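Long-range contact in beta-galactosidase (Bacillus circulans subsp. alkalophilus, PDB 3TTY), which hydrolyses terminal beta-galactosidic bonds, releasing galactose, through a TIM-barrel glycoside hydrolase domain in a three-chain assembly: residues A[99-104]-A[154-159]. Sequence-based numbering, arbitrary orientation.
Sequences VDYEGR and YCYCDN. With ZN (zinc ion), chain G.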
# COMPACT_ATOMS: atom_id res chain seq x y z
N VAL A 99 -20.62 5.61 8.99
CA VAL A 99 -19.47 6.45 8.76
C VAL A 99 -18.25 5.56 8.95
O VAL A 99 -18.15 4.80 9.93
CB VAL A 99 -19.48 7.65 9.71
CG1 VAL A 99 -18.10 8.31 9.78
CG2 VAL A 99 -20.51 8.65 9.23
N ASP A 100 -17.34 5.58 7.98
CA ASP A 100 -16.26 4.61 8.02
C ASP A 100 -15.06 5.04 8.86
O ASP A 100 -15.02 6.14 9.43
CB ASP A 100 -15.84 4.18 6.60
CG ASP A 100 -15.26 5.32 5.78
OD1 ASP A 100 -14.60 6.21 6.36
OD2 ASP A 100 -15.46 5.31 4.54
N TYR A 101 -14.10 4.14 8.93
CA TYR A 101 -12.87 4.34 9.68
C TYR A 101 -12.12 5.60 9.23
O TYR A 101 -11.37 6.18 10.00
CB TYR A 101 -12.01 3.08 9.52
CG TYR A 101 -10.66 3.10 10.21
CD1 TYR A 101 -10.54 2.73 11.54
CD2 TYR A 101 -9.52 3.48 9.52
CE1 TYR A 101 -9.30 2.73 12.17
CE2 TYR A 101 -8.28 3.49 10.13
CZ TYR A 101 -8.18 3.11 11.46
OH TYR A 101 -6.94 3.11 12.06
N GLU A 102 -12.36 6.05 8.00
CA GLU A 102 -11.70 7.25 7.51
C GLU A 102 -12.52 8.50 7.78
O GLU A 102 -12.14 9.59 7.38
CB GLU A 102 -11.36 7.14 6.01
CG GLU A 102 -10.70 5.82 5.58
CD GLU A 102 -9.26 5.69 6.04
OE1 GLU A 102 -8.63 6.71 6.42
OE2 GLU A 102 -8.74 4.55 6.04
N GLY A 103 -13.66 8.34 8.46
CA GLY A 103 -14.52 9.46 8.82
C GLY A 103 -15.59 9.81 7.78
O GLY A 103 -16.35 10.77 7.94
N ARG A 104 -15.65 9.02 6.72
CA ARG A 104 -16.54 9.34 5.60
C ARG A 104 -17.94 8.80 5.80
O ARG A 104 -18.12 7.64 6.15
CB ARG A 104 -15.98 8.75 4.31
CG ARG A 104 -14.65 9.34 3.89
CD ARG A 104 -14.13 8.65 2.63
NE ARG A 104 -13.86 7.23 2.86
CZ ARG A 104 -13.06 6.51 2.10
NH1 ARG A 104 -12.44 7.06 1.06
NH2 ARG A 104 -12.86 5.23 2.37
N TYR A 154 -17.42 -2.02 11.61
CA TYR A 154 -17.62 -1.00 12.63
C TYR A 154 -18.16 0.27 12.02
O TYR A 154 -17.98 0.52 10.83
CB TYR A 154 -16.31 -0.69 13.35
CG TYR A 154 -15.77 -1.83 14.14
CD1 TYR A 154 -16.63 -2.75 14.73
CD2 TYR A 154 -14.41 -2.00 14.31
CE1 TYR A 154 -16.13 -3.80 15.47
CE2 TYR A 154 -13.91 -3.05 15.04
CZ TYR A 154 -14.78 -3.95 15.61
OH TYR A 154 -14.28 -5.01 16.35
N CYS A 155 -18.85 1.06 12.85
CA CYS A 155 -19.37 2.35 12.45
C CYS A 155 -18.81 3.41 13.40
O CYS A 155 -18.59 3.14 14.58
CB CYS A 155 -20.89 2.35 12.50
SG CYS A 155 -21.63 3.94 12.01
N TYR A 156 -18.58 4.61 12.87
CA TYR A 156 -18.00 5.71 13.63
C TYR A 156 -18.83 6.97 13.50
O TYR A 156 -18.30 8.07 13.64
CB TYR A 156 -16.57 5.97 13.16
CG TYR A 156 -15.68 4.74 13.25
CD1 TYR A 156 -14.98 4.45 14.42
CD2 TYR A 156 -15.57 3.85 12.17
CE1 TYR A 156 -14.17 3.34 14.51
CE2 TYR A 156 -14.76 2.73 12.25
CZ TYR A 156 -14.07 2.48 13.42
OH TYR A 156 -13.27 1.37 13.52
N CYS A 157 -20.13 6.81 13.23
CA CYS A 157 -21.01 7.97 13.03
C CYS A 157 -21.33 8.69 14.35
O CYS A 157 -20.96 8.25 15.44
CB CYS A 157 -22.32 7.56 12.32
SG CYS A 157 -23.58 6.79 13.41
N ASP A 158 -22.03 9.81 14.26
CA ASP A 158 -22.46 10.55 15.44
C ASP A 158 -23.28 9.76 16.46
O ASP A 158 -23.09 9.91 17.67
CB ASP A 158 -23.24 11.77 15.02
CG ASP A 158 -22.56 13.02 15.42
OD1 ASP A 158 -21.64 13.44 14.68
OD2 ASP A 158 -22.92 13.56 16.50
N ASN A 159 -24.20 8.94 15.97
CA ASN A 159 -25.03 8.14 16.86
C ASN A 159 -24.24 7.08 17.61
O ASN A 159 -24.47 6.86 18.81
CB ASN A 159 -26.22 7.54 16.09
CG ASN A 159 -27.23 8.61 15.69
OD1 ASN A 159 -27.33 9.65 16.35
ND2 ASN A 159 -27.96 8.38 14.61
ZN ZN G . -23.20 4.32 13.75
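The backbone of Val99 makes two bonds to the 154-159 loop: its O accepts from Tyr156 N at 3.0 Å, and its N donates to the side-chain sulfur of Cys155, SG, in a nearly straight bond of 3.6 Å (164°). The thiolate shows how a metal ligand can be set by its second shell, since Cys157 N also donates to Cys155 SG, which binds the zinc ion at 2.4 Å. Two N-H groups on one sulfur probably soften its negative charge. Val99 covers the same turn with its methyls: CG2 lies 3.7 Å from Cys157 CB, while CG1, anti to the backbone N (chi1 163°), passes by the carbonyl of Tyr156. Cys157, the N-cap of helix 158-172, supplies a second zinc sulfur. Beyond Val99 the contact turns aromatic. Tyr156 and Tyr101 run side by side and point the same way; CE2 of Tyr156 rests 3.6 Å from Tyr101 CA, and its OH comes to the edge of the Tyr101 ring, in plane, 3.6 Å from CD1. Tyr221 of helix 215-243 meets the Tyr156 ring with nearly parallel planes, and Tyr101 OH bonds to Gly209 N. A serine in place of Tyr156 would probably open a gap beside the 100-101 backbone and cost the ring contact with Tyr221, leaving the Tyr101 ring freer to shift. Asp100, turned away, shapes its own loop: OD1 takes Glu102 N and Arg104 N from opposite faces of the carboxylate, and OD2 uses its syn lone pair in a salt bridge to Arg104 NE at 3.0 Å. Arg104 forms a further salt bridge with Glu102 of a neighbouring subunit, and Glu102 one with Arg104 of the other. Val99, just ahead of an Asx turn on a type I beta turn, thus packs against a four-cysteine zinc site, completed by Cys115 and Cys160, that ties together loops of the TIM-barrel domain.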